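Local atomic coordinates of serine-pyruvate aminotransferase (AgxT) (Sulfolobus solfataricus, PDB entry 3ZRP), a protein that probably transfers the amino group of serine to pyruvate, and of alanine to glyoxylate, using pyridoxal 5'-phosphate as its cofactor. Residues P327-H330 with K334-R337; K97-N102 with N214-Y219; E121-S126 with R154-L159; V70-K75 with L221-W226. All blocks are in the same frame, centred on the assembly; numbering follows the deposited sequence.

Three of the contacts lie in or beside the large mixed sheet that carries the pyridoxal phosphate, and interaction 1 stands apart in the small antiparallel sheet. Interactions 2 and 4 are neighbours, their centres 9 Å apart, and share bonds: I216 N to L74 O is 3.0 Å and Y219 O to N225 ND2 is 2.9 Å, both probable hydrogen bonds. Interaction 3 touches interaction 4 lightly, through L159 and L73, with centres 22 Å apart. Interaction 1 is 33 to 34 Å from the other three, centre to centre. It nevertheless comes near the cofactor, the R337 side chain being about 7 Å from it, against about 10 Å for L221 and 14 Å for Y99.

Interaction 1. Residues P327-H330 with K334-R337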
loop_
_atom_site.group_PDB
_atom_site.type_symbol
_atom_site.label_atom_id
_atom_site.label_comp_id
_atom_site.label_asym_id
_atom_site.label_seq_id
_atom_site.Cartn_x
_atom_site.Cartn_y
_atom_site.Cartn_z
ATOM N N PRO A 327 9.840 -17.568 13.140
ATOM C CA PRO A 327 11.200 -17.684 13.658
ATOM C C PRO A 327 11.535 -16.591 14.672
ATOM O O PRO A 327 10.846 -15.582 14.737
ATOM C CB PRO A 327 12.077 -17.538 12.406
ATOM C CG PRO A 327 11.260 -16.748 11.463
ATOM C CD PRO A 327 9.818 -17.064 11.752
ATOM N N GLY A 328 12.572 -16.821 15.462
ATOM C CA GLY A 328 13.076 -15.838 16.413
ATOM C C GLY A 328 14.086 -14.924 15.752
ATOM O O GLY A 328 14.884 -15.375 14.939
ATOM N N VAL A 329 14.055 -13.641 16.100
ATOM C CA VAL A 329 14.907 -12.644 15.436
ATOM C C VAL A 329 15.553 -11.685 16.434
ATOM O O VAL A 329 15.330 -10.475 16.396
ATOM C CB VAL A 329 14.122 -11.847 14.355
ATOM C CG1 VAL A 329 14.014 -12.658 13.062
ATOM C CG2 VAL A 329 12.717 -11.415 14.893
ATOM N N HIS A 330 16.351 -12.232 17.340
ATOM C CA HIS A 330 17.009 -11.419 18.357
ATOM C C HIS A 330 18.320 -12.103 18.679
ATOM O O HIS A 330 18.313 -13.261 19.105
ATOM C CB HIS A 330 16.135 -11.292 19.607
ATOM C CG HIS A 330 16.577 -10.222 20.568
ATOM N ND1 HIS A 330 17.849 -10.168 21.095
ATOM C CD2 HIS A 330 15.904 -9.182 21.118
ATOM C CE1 HIS A 330 17.944 -9.143 21.921
ATOM N NE2 HIS A 330 16.775 -8.528 21.958
ATOM N N LYS A 334 18.005 -17.877 21.475
ATOM C CA LYS A 334 17.750 -18.956 20.520
ATOM C C LYS A 334 16.310 -19.395 20.781
ATOM O O LYS A 334 15.999 -19.954 21.840
ATOM C CB LYS A 334 18.738 -20.115 20.708
ATOM C CG LYS A 334 18.706 -21.160 19.611
ATOM C CD LYS A 334 19.785 -22.210 19.845
ATOM C CE LYS A 334 19.517 -23.491 19.062
ATOM N NZ LYS A 334 20.035 -24.703 19.764
ATOM N N TYR A 335 15.422 -19.106 19.831
ATOM C CA TYR A 335 13.988 -19.233 20.075
ATOM C C TYR A 335 13.135 -19.269 18.813
ATOM O O TYR A 335 13.619 -18.988 17.708
ATOM C CB TYR A 335 13.507 -18.100 21.012
ATOM C CG TYR A 335 13.424 -16.703 20.383
ATOM C CD1 TYR A 335 14.551 -16.071 19.880
ATOM C CD2 TYR A 335 12.197 -16.013 20.326
ATOM C CE1 TYR A 335 14.484 -14.776 19.320
ATOM C CE2 TYR A 335 12.111 -14.721 19.784
ATOM C CZ TYR A 335 13.258 -14.114 19.281
ATOM O OH TYR A 335 13.177 -12.865 18.718
ATOM N N PHE A 336 11.864 -19.630 18.989
ATOM C CA PHE A 336 10.841 -19.405 17.971
ATOM C C PHE A 336 9.694 -18.650 18.623
ATOM O O PHE A 336 9.630 -18.536 19.839
ATOM C CB PHE A 336 10.382 -20.728 17.295
ATOM C CG PHE A 336 9.570 -21.633 18.190
ATOM C CD1 PHE A 336 10.198 -22.518 19.062
ATOM C CD2 PHE A 336 8.176 -21.597 18.164
ATOM C CE1 PHE A 336 9.459 -23.357 19.906
ATOM C CE2 PHE A 336 7.421 -22.434 19.006
ATOM C CZ PHE A 336 8.071 -23.318 19.878
ATOM N N ARG A 337 8.789 -18.113 17.821
ATOM C CA ARG A 337 7.678 -17.348 18.356
ATOM C C ARG A 337 6.336 -17.958 18.026
ATOM O O ARG A 337 6.121 -18.478 16.926
ATOM C CB ARG A 337 7.713 -15.924 17.817
ATOM C CG ARG A 337 8.854 -15.088 18.380
ATOM C CD ARG A 337 8.862 -13.714 17.700
ATOM N NE ARG A 337 9.306 -13.821 16.312
ATOM C CZ ARG A 337 9.165 -12.872 15.388
ATOM N NH1 ARG A 337 8.573 -11.720 15.683
ATOM N NH2 ARG A 337 9.641 -13.051 14.155
HETATM O O HOH W 1 13.876 -19.036 15.090
#
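R337, on the middle strand of the small antiparallel sheet of this class-V aminotransferase, grips the carbonyl oxygen of P327 at the end of the neighbouring strand, where the chain leaves strand 326-327 and later returns as strand 335-339. The grip is side-on: NE and NH2 both point at P327 O, at 2.8 and 2.9 Å, and the oxygen lies almost in the guanidinium plane. A bend at chi3 (-71°) turns the flat group back toward this acceptor. V329 lays CG2 over one face of the guanidinium, 3.6 Å from NH2, the two side chains crossing at about a right angle. NH1 is bonded to the backbone oxygen of T138, a cofactor-binding residue. A leucine in place of R337 would probably leave P327 O without both of its donors and T138 O without the NH1 bond.

Y335 meets the next part of the loop with a ring face. Its CG stands between the backbone N and carbonyl carbon (chi1 73°), which turns one face of the ring to G328, whose CA sits 3.5 Å from the centroid in a CH-pi contact. Glycine suits the place because a CB would collide with the ring. Y335 OH is also bonded to the backbone oxygen of S139, while on the loop side it accepts from V329 N at 2.9 Å, N-H...O angle 149°.

Interaction 2. Residues K97-N102 with N214-Y219; sequences KRYPVN and NSIAGY
I216 alone meets three successive residues of the turn at Y99-V101, CD1 taking V101 and Y99 and CG2 taking P100, although no direct polar bond joins the two loops. CD1 packs against V101 CG1 at 3.5 Å and Y99 CB at 3.9 Å, while CG2 reaches P100 CG, at the outer corner of the proline ring, at 4.1 Å. This division follows from the first torsion (chi1 64°): CG1 stands between the backbone N and carbonyl carbon and carries CD1 toward V101, leaving CG2 on the proline side. A branched, wholly apolar residue suits such a three-way seat. On the other loop, P100 is the centre of an inverse gamma turn closed by V101 N and Y99 O, which brings Y99 and V101 to the same isoleucine.

The Y99 ring presents its edge to the backbone, with I216 O near the ring plane and 3.6 Å from CE2. Beyond it a water bridges the loops, donating to Y99 OH at 2.7 Å and accepting from G218 N at 3.0 Å; the hydroxyl is also bonded to E68. S215 OG accepts from A217 N at 3.0 Å, an ST turn that shapes the chain just around I216.

This is a surface contact at the dimer boundary, where R98 bonds to A217 O of the second subunit. It joins the loop between helix 87-96 and strand 102-106, an outer strand of the large sheet within this chain, to the connection from helix 204-212 to helix 223-234.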
loop_
_atom_site.group_PDB
_atom_site.type_symbol
_atom_site.label_atom_id
_atom_site.label_comp_id
_atom_site.label_asym_id
_atom_site.label_seq_id
_atom_site.Cartn_x
_atom_site.Cartn_y
_atom_site.Cartn_z
ATOM N N LYS A 97 16.227 8.345 11.059
ATOM C CA LYS A 97 17.553 8.584 10.488
ATOM C C LYS A 97 17.466 9.204 9.097
ATOM O O LYS A 97 18.400 9.863 8.650
ATOM C CB LYS A 97 18.338 7.277 10.371
ATOM C CG LYS A 97 19.246 6.918 11.556
ATOM C CD LYS A 97 20.087 5.666 11.184
ATOM C CE LYS A 97 20.610 4.892 12.395
ATOM N NZ LYS A 97 21.564 5.693 13.216
ATOM N N ARG A 98 16.335 9.006 8.423
ATOM C CA ARG A 98 16.130 9.550 7.081
ATOM C C ARG A 98 15.668 11.005 7.094
ATOM O O ARG A 98 15.543 11.614 6.040
ATOM C CB ARG A 98 15.119 8.692 6.309
ATOM C CG ARG A 98 15.488 7.207 6.146
ATOM C CD ARG A 98 16.911 7.006 5.619
ATOM N NE ARG A 98 17.041 7.590 4.284
ATOM C CZ ARG A 98 18.137 7.555 3.529
ATOM N NH1 ARG A 98 19.228 6.952 3.984
ATOM N NH2 ARG A 98 18.142 8.140 2.326
ATOM N N TYR A 99 15.383 11.549 8.285
ATOM C CA TYR A 99 14.795 12.871 8.430
ATOM C C TYR A 99 15.711 13.776 9.251
ATOM O O TYR A 99 16.441 13.290 10.103
ATOM C CB TYR A 99 13.397 12.778 9.075
ATOM C CG TYR A 99 12.409 12.089 8.133
ATOM C CD1 TYR A 99 12.352 10.676 8.058
ATOM C CD2 TYR A 99 11.624 12.839 7.236
ATOM C CE1 TYR A 99 11.473 10.018 7.143
ATOM C CE2 TYR A 99 10.744 12.215 6.355
ATOM C CZ TYR A 99 10.685 10.814 6.290
ATOM O OH TYR A 99 9.838 10.228 5.376
ATOM N N PRO A 100 15.648 15.102 9.014
ATOM C CA PRO A 100 16.444 16.106 9.755
ATOM C C PRO A 100 15.937 16.321 11.189
ATOM O O PRO A 100 15.450 17.417 11.540
ATOM C CB PRO A 100 16.265 17.374 8.909
ATOM C CG PRO A 100 14.915 17.219 8.289
ATOM C CD PRO A 100 14.765 15.731 8.006
ATOM N N VAL A 101 16.020 15.263 11.996
ATOM C CA VAL A 101 15.553 15.289 13.374
ATOM C C VAL A 101 16.637 14.751 14.306
ATOM O O VAL A 101 17.574 14.105 13.855
ATOM C CB VAL A 101 14.217 14.520 13.591
ATOM C CG1 VAL A 101 13.058 15.265 12.972
ATOM C CG2 VAL A 101 14.312 13.062 13.084
ATOM N N ASN A 102 16.518 15.048 15.598
ATOM C CA ASN A 102 17.460 14.556 16.586
ATOM C C ASN A 102 16.830 13.414 17.364
ATOM O O ASN A 102 15.750 13.567 17.946
ATOM C CB ASN A 102 17.872 15.678 17.536
ATOM C CG ASN A 102 18.645 16.780 16.826
ATOM O OD1 ASN A 102 19.692 16.536 16.218
ATOM N ND2 ASN A 102 18.132 18.000 16.898
ATOM N N ASN A 214 3.450 23.477 8.673
ATOM C CA ASN A 214 4.214 22.737 7.665
ATOM C C ASN A 214 4.905 21.541 8.338
ATOM O O ASN A 214 4.846 21.389 9.551
ATOM C CB ASN A 214 5.278 23.643 7.032
ATOM C CG ASN A 214 4.691 24.906 6.391
ATOM O OD1 ASN A 214 3.973 24.839 5.385
ATOM N ND2 ASN A 214 5.007 26.068 6.974
ATOM N N SER A 215 5.588 20.691 7.562
ATOM C CA SER A 215 6.257 19.580 8.211
ATOM C C SER A 215 7.388 19.066 7.340
ATOM O O SER A 215 7.553 19.529 6.227
ATOM C CB SER A 215 5.285 18.413 8.468
ATOM O OG SER A 215 5.136 17.618 7.285
ATOM N N ILE A 216 8.132 18.106 7.872
ATOM C CA ILE A 216 9.228 17.489 7.113
ATOM C C ILE A 216 8.774 16.262 6.318
ATOM O O ILE A 216 9.626 15.554 5.731
ATOM C CB ILE A 216 10.400 17.087 8.044
ATOM C CG1 ILE A 216 9.967 15.991 9.054
ATOM C CG2 ILE A 216 10.969 18.354 8.746
ATOM C CD1 ILE A 216 11.006 15.706 10.150
ATOM N N ALA A 217 7.474 15.983 6.291
ATOM C CA ALA A 217 6.978 14.790 5.557
ATOM C C ALA A 217 7.288 14.854 4.052
ATOM O O ALA A 217 7.474 15.933 3.472
ATOM C CB ALA A 217 5.476 14.591 5.788
ATOM N N GLY A 218 7.363 13.678 3.439
ATOM C CA GLY A 218 7.319 13.566 1.993
ATOM C C GLY A 218 5.939 13.877 1.444
ATOM O O GLY A 218 5.161 14.657 2.008
ATOM N N TYR A 219 5.638 13.277 0.315
ATOM C CA TYR A 219 4.371 13.490 -0.343
ATOM C C TYR A 219 3.357 12.383 -0.011
ATOM O O TYR A 219 2.338 12.654 0.613
ATOM C CB TYR A 219 4.592 13.571 -1.845
ATOM C CG TYR A 219 3.409 14.108 -2.628
ATOM C CD1 TYR A 219 3.047 15.456 -2.549
ATOM C CD2 TYR A 219 2.642 13.253 -3.426
ATOM C CE1 TYR A 219 1.960 15.948 -3.278
ATOM C CE2 TYR A 219 1.566 13.733 -4.168
ATOM C CZ TYR A 219 1.234 15.077 -4.087
ATOM O OH TYR A 219 0.176 15.531 -4.816
HETATM O O HOH W 2 7.372 11.232 5.099
#

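Interaction 3. Residues E121-S126 with R154-L159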
loop_
_atom_site.group_PDB
_atom_site.type_symbol
_atom_site.label_atom_id
_atom_site.label_comp_id
_atom_site.label_asym_id
_atom_site.label_seq_id
_atom_site.Cartn_x
_atom_site.Cartn_y
_atom_site.Cartn_z
ATOM N N GLU A 121 12.615 9.949 33.998
ATOM C CA GLU A 121 13.912 10.552 34.296
ATOM C C GLU A 121 14.477 11.289 33.071
ATOM O O GLU A 121 15.012 12.414 33.179
ATOM C CB GLU A 121 14.898 9.473 34.758
ATOM C CG GLU A 121 16.248 10.000 35.222
ATOM C CD GLU A 121 17.295 8.908 35.410
ATOM O OE1 GLU A 121 16.979 7.703 35.276
ATOM O OE2 GLU A 121 18.459 9.260 35.685
ATOM N N GLU A 122 14.350 10.656 31.910
ATOM C CA GLU A 122 14.895 11.212 30.679
ATOM C C GLU A 122 14.125 12.444 30.230
ATOM O O GLU A 122 14.739 13.479 29.903
ATOM C CB GLU A 122 14.960 10.146 29.570
ATOM C CG GLU A 122 15.577 10.642 28.259
ATOM C CD GLU A 122 17.015 11.147 28.433
ATOM O OE1 GLU A 122 17.759 10.622 29.287
ATOM O OE2 GLU A 122 17.410 12.069 27.700
ATOM N N VAL A 123 12.796 12.366 30.239
ATOM C CA VAL A 123 11.996 13.487 29.730
ATOM C C VAL A 123 11.996 14.675 30.703
ATOM O O VAL A 123 11.632 15.780 30.314
ATOM C CB VAL A 123 10.526 13.093 29.354
ATOM C CG1 VAL A 123 10.535 11.957 28.321
ATOM C CG2 VAL A 123 9.678 12.747 30.614
ATOM N N ARG A 124 12.391 14.431 31.957
ATOM C CA ARG A 124 12.496 15.509 32.960
ATOM C C ARG A 124 13.822 16.230 32.852
ATOM O O ARG A 124 13.900 17.432 33.118
ATOM C CB ARG A 124 12.304 14.983 34.371
ATOM C CG ARG A 124 10.859 14.731 34.698
ATOM C CD ARG A 124 10.687 14.122 36.042
ATOM N NE ARG A 124 10.546 15.150 37.072
ATOM C CZ ARG A 124 9.876 14.986 38.211
ATOM N NH1 ARG A 124 9.253 13.835 38.471
ATOM N NH2 ARG A 124 9.817 15.987 39.081
ATOM N N LYS A 125 14.852 15.493 32.445
ATOM C CA LYS A 125 16.193 16.035 32.276
ATOM C C LYS A 125 16.316 16.888 31.006
ATOM O O LYS A 125 16.942 17.958 31.021
ATOM C CB LYS A 125 17.191 14.874 32.285
ATOM C CG LYS A 125 18.605 15.234 31.893
ATOM C CD LYS A 125 19.526 14.021 31.975
ATOM C CE LYS A 125 20.807 14.290 31.184
ATOM N NZ LYS A 125 21.899 13.337 31.541
ATOM N N SER A 126 15.734 16.402 29.909
ATOM C CA SER A 126 15.845 17.025 28.588
ATOM C C SER A 126 14.471 17.245 27.972
ATOM O O SER A 126 13.510 16.518 28.265
ATOM C CB SER A 126 16.688 16.159 27.634
ATOM O OG SER A 126 17.993 15.974 28.150
ATOM N N ARG A 154 3.403 12.510 30.464
ATOM C CA ARG A 154 2.487 13.345 29.685
ATOM C C ARG A 154 2.791 14.845 29.809
ATOM O O ARG A 154 2.771 15.579 28.817
ATOM C CB ARG A 154 1.034 13.055 30.063
ATOM C CG ARG A 154 -0.042 13.847 29.295
ATOM C CD ARG A 154 -0.087 13.514 27.803
ATOM N NE ARG A 154 0.889 14.267 27.007
ATOM C CZ ARG A 154 0.946 14.253 25.674
ATOM N NH1 ARG A 154 0.090 13.531 24.982
ATOM N NH2 ARG A 154 1.845 14.976 25.028
ATOM N N LYS A 155 3.073 15.298 31.030
ATOM C CA LYS A 155 3.223 16.741 31.280
ATOM C C LYS A 155 4.573 17.298 30.816
ATOM O O LYS A 155 4.762 18.501 30.761
ATOM C CB LYS A 155 2.929 17.068 32.764
ATOM C CG LYS A 155 4.123 17.040 33.700
ATOM C CD LYS A 155 3.683 17.115 35.167
ATOM C CE LYS A 155 3.558 15.710 35.755
ATOM N NZ LYS A 155 2.211 15.433 36.318
ATOM N N TYR A 156 5.514 16.417 30.454
ATOM C CA TYR A 156 6.864 16.844 30.061
ATOM C C TYR A 156 7.141 16.921 28.567
ATOM O O TYR A 156 8.206 17.419 28.160
ATOM C CB TYR A 156 7.918 15.962 30.747
ATOM C CG TYR A 156 7.795 16.034 32.251
ATOM C CD1 TYR A 156 8.170 17.195 32.948
ATOM C CD2 TYR A 156 7.254 14.973 32.970
ATOM C CE1 TYR A 156 8.023 17.285 34.338
ATOM C CE2 TYR A 156 7.097 15.050 34.361
ATOM C CZ TYR A 156 7.479 16.212 35.038
ATOM O OH TYR A 156 7.345 16.266 36.405
ATOM N N VAL A 157 6.218 16.397 27.755
ATOM C CA VAL A 157 6.468 16.232 26.303
ATOM C C VAL A 157 5.306 16.707 25.468
ATOM O O VAL A 157 4.153 16.681 25.916
ATOM C CB VAL A 157 6.872 14.753 25.927
ATOM C CG1 VAL A 157 8.055 14.327 26.728
ATOM C CG2 VAL A 157 5.726 13.792 26.140
ATOM N N GLU A 158 5.595 17.201 24.266
ATOM C CA GLU A 158 4.529 17.753 23.435
ATOM C C GLU A 158 3.659 16.647 22.827
ATOM O O GLU A 158 2.436 16.755 22.808
ATOM C CB GLU A 158 5.105 18.642 22.333
ATOM C CG GLU A 158 5.915 19.842 22.836
ATOM C CD GLU A 158 6.498 20.645 21.696
ATOM O OE1 GLU A 158 5.746 20.977 20.752
ATOM O OE2 GLU A 158 7.712 20.912 21.714
ATOM N N LEU A 159 4.300 15.581 22.344
ATOM C CA LEU A 159 3.588 14.547 21.574
ATOM C C LEU A 159 3.984 13.140 22.003
ATOM O O LEU A 159 5.154 12.872 22.233
ATOM C CB LEU A 159 3.860 14.714 20.066
ATOM C CG LEU A 159 3.347 15.965 19.355
ATOM C CD1 LEU A 159 3.890 16.037 17.894
ATOM C CD2 LEU A 159 1.815 16.003 19.362
HETATM O O HOH W 3 10.472 16.539 27.805
#
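R124 lies over the ring of Y156 where the end of helix 116-125 packs beside the chain entering strand 157-163, in the large mixed sheet of the PLP-dependent transferase fold. The touching part is aliphatic: R124 CG stands over the ring centre, 3.7 Å from the centroid and 9° off the normal, a CH-pi contact. Farther out the chain bends at chi3, bringing the guanidinium over the phenol oxygen with its plane 19° from that of the ring. Y156 OH therefore faces the middle of the guanidinium, 3.4 Å from R124 CZ, rather than receiving an N-H. A long arginine suits this exposed edge, as its methylenes can cover the ring while its charge stays near the surface.

Deeper in, V123 crosses both Y156 and V157 at about right angles. Its CG2 meets Y156 CB at 3.7 Å and its CG1 meets V157 CG1 at 3.8 Å, compact branched groups that let the helix end and the Y156-V157 chain come close.

Outside this shell, K155 CG covers the ring face opposite R124, sandwiching the tyrosine. R124 NH1 forms a salt bridge with E120, which would favour the bent arginine chain. V123 also leans on L81 and V157 on V131, tying the pair to two strands of the sheet. R154 reaches along the chain to the corner at E158: it is salt-bridged to D181, and its NH2 donates to V157 O at 3.0 Å, approaching from above the carbonyl plane with an N-H...O angle of 159°.

Interaction 4. Residues V70-K75 with L221-W226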
loop_
_atom_site.group_PDB
_atom_site.type_symbol
_atom_site.label_atom_id
_atom_site.label_comp_id
_atom_site.label_asym_id
_atom_site.label_seq_id
_atom_site.Cartn_x
_atom_site.Cartn_y
_atom_site.Cartn_z
ATOM N N VAL A 70 4.182 9.672 10.808
ATOM C CA VAL A 70 4.315 10.526 12.015
ATOM C C VAL A 70 5.261 11.714 11.759
ATOM O O VAL A 70 5.140 12.766 12.384
ATOM C CB VAL A 70 4.704 9.689 13.262
ATOM C CG1 VAL A 70 5.050 10.589 14.452
ATOM C CG2 VAL A 70 3.583 8.677 13.619
ATOM N N THR A 71 6.152 11.594 10.770
ATOM C CA THR A 71 6.959 12.760 10.316
ATOM C C THR A 71 6.106 13.985 9.894
ATOM O O THR A 71 6.635 15.117 9.823
ATOM C CB THR A 71 7.954 12.377 9.202
ATOM O OG1 THR A 71 7.237 11.848 8.073
ATOM C CG2 THR A 71 8.952 11.358 9.753
ATOM N N SER A 72 4.808 13.747 9.631
ATOM C CA SER A 72 3.817 14.779 9.304
ATOM C C SER A 72 3.644 15.765 10.463
ATOM O O SER A 72 3.100 16.878 10.275
ATOM C CB SER A 72 2.448 14.140 9.005
ATOM O OG SER A 72 2.483 13.266 7.859
ATOM N N LEU A 73 4.072 15.349 11.655
ATOM C CA LEU A 73 3.915 16.163 12.877
ATOM C C LEU A 73 5.217 16.830 13.328
ATOM O O LEU A 73 5.283 17.433 14.421
ATOM C CB LEU A 73 3.334 15.293 14.006
ATOM C CG LEU A 73 1.959 14.664 13.713
ATOM C CD1 LEU A 73 1.541 13.772 14.869
ATOM C CD2 LEU A 73 0.862 15.710 13.415
ATOM N N LEU A 74 6.253 16.720 12.491
ATOM C CA LEU A 74 7.607 17.116 12.874
ATOM C C LEU A 74 8.183 18.243 12.025
ATOM O O LEU A 74 7.774 18.474 10.876
ATOM C CB LEU A 74 8.557 15.906 12.873
ATOM C CG LEU A 74 8.214 14.777 13.874
ATOM C CD1 LEU A 74 9.140 13.601 13.697
ATOM C CD2 LEU A 74 8.254 15.280 15.321
ATOM N N LYS A 75 9.129 18.942 12.631
ATOM C CA LYS A 75 9.810 20.063 11.999
ATOM C C LYS A 75 11.312 19.839 12.068
ATOM O O LYS A 75 11.788 19.062 12.904
ATOM C CB LYS A 75 9.405 21.385 12.676
ATOM C CG LYS A 75 8.039 21.881 12.216
ATOM C CD LYS A 75 7.697 23.252 12.793
ATOM C CE LYS A 75 6.474 23.836 12.098
ATOM N NZ LYS A 75 5.922 25.033 12.785
ATOM N N LEU A 221 3.263 10.077 2.182
ATOM C CA LEU A 221 3.057 9.801 3.610
ATOM C C LEU A 221 2.800 11.037 4.441
ATOM O O LEU A 221 2.838 10.967 5.674
ATOM C CB LEU A 221 4.211 8.996 4.229
ATOM C CG LEU A 221 4.483 7.648 3.538
ATOM C CD1 LEU A 221 5.658 6.910 4.195
ATOM C CD2 LEU A 221 3.261 6.759 3.494
ATOM N N ASP A 222 2.557 12.167 3.787
ATOM C CA ASP A 222 2.094 13.340 4.540
ATOM C C ASP A 222 0.609 13.133 4.824
ATOM O O ASP A 222 -0.200 13.034 3.887
ATOM C CB ASP A 222 2.363 14.627 3.754
ATOM C CG ASP A 222 1.904 15.894 4.488
ATOM O OD1 ASP A 222 1.299 15.810 5.584
ATOM O OD2 ASP A 222 2.141 16.983 3.928
ATOM N N LEU A 223 0.275 13.001 6.112
ATOM C CA LEU A 223 -1.085 12.796 6.566
ATOM C C LEU A 223 -2.044 13.925 6.128
ATOM O O LEU A 223 -3.242 13.670 5.954
ATOM C CB LEU A 223 -1.135 12.591 8.089
ATOM C CG LEU A 223 -0.451 11.313 8.618
ATOM C CD1 LEU A 223 -0.411 11.319 10.158
ATOM C CD2 LEU A 223 -1.142 10.035 8.042
ATOM N N ARG A 224 -1.501 15.123 5.883
ATOM C CA ARG A 224 -2.289 16.216 5.278
ATOM C C ARG A 224 -2.931 15.846 3.943
ATOM O O ARG A 224 -4.017 16.313 3.628
ATOM C CB ARG A 224 -1.466 17.502 5.129
ATOM C CG ARG A 224 -0.989 18.083 6.437
ATOM C CD ARG A 224 0.083 19.156 6.235
ATOM N NE ARG A 224 0.603 19.584 7.532
ATOM C CZ ARG A 224 1.407 18.860 8.297
ATOM N NH1 ARG A 224 1.833 17.653 7.891
ATOM N NH2 ARG A 224 1.809 19.340 9.459
ATOM N N ASN A 225 -2.256 15.025 3.134
ATOM C CA ASN A 225 -2.793 14.644 1.853
ATOM C C ASN A 225 -3.928 13.624 1.940
ATOM O O ASN A 225 -4.776 13.572 1.051
ATOM C CB ASN A 225 -1.656 14.149 0.927
ATOM C CG ASN A 225 -0.743 15.267 0.521
ATOM O OD1 ASN A 225 -1.194 16.389 0.318
ATOM N ND2 ASN A 225 0.548 14.986 0.405
ATOM N N TRP A 226 -3.961 12.827 3.007
ATOM C CA TRP A 226 -4.995 11.801 3.155
ATOM C C TRP A 226 -6.206 12.326 3.930
ATOM O O TRP A 226 -7.299 11.786 3.789
ATOM C CB TRP A 226 -4.468 10.566 3.873
ATOM C CG TRP A 226 -3.502 9.857 3.008
ATOM C CD1 TRP A 226 -2.134 9.942 3.095
ATOM C CD2 TRP A 226 -3.785 9.058 1.842
ATOM N NE1 TRP A 226 -1.569 9.206 2.085
ATOM C CE2 TRP A 226 -2.549 8.642 1.317
ATOM C CE3 TRP A 226 -4.962 8.621 1.223
ATOM C CZ2 TRP A 226 -2.438 7.808 0.172
ATOM C CZ3 TRP A 226 -4.874 7.803 0.097
ATOM C CH2 TRP A 226 -3.603 7.394 -0.421
#
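S72 sits against the start of helix 223-234, offering its hydroxyl and its carbonyl to two successive residues of a capped helix N-terminus in this aminotransferase. D222 is the N-cap, and its OD1 accepts from R224 N at 2.9 Å. The tight part of the contact is buried. S72 OG, anti to its own carbonyl carbon (chi1 -62°), accepts from L223 N at 2.8 Å in a nearly straight bond of 171°, and is also bonded to S69 O. Serine suits the spot: it is small enough to lie close to the helix start, yet polar enough to serve an amide there. L223 packs its CB and CG beside that hydroxyl, CG at 3.6 Å from OG, and also touches S69 and I59.

Toward the partly exposed side the packing gives way to the long, extended side chain of R224. Its guanidinium meets S72 O end-on, NH1 at 2.8 Å in the carbonyl plane on a lone pair and NH2 at 2.9 Å nearly along the C=O axis. NE is bonded to Q213 O, so the flat group is fixed from two directions. A methionine in place of R224 would probably leave S72 O without its two donors and D222 without its charged mate. K75 NZ is bonded to Q213 as well. R224 NH1 also forms a salt bridge with D222 OD1 at 3.0 Å, reaching that oxygen from the face opposite to the one used by R224 N.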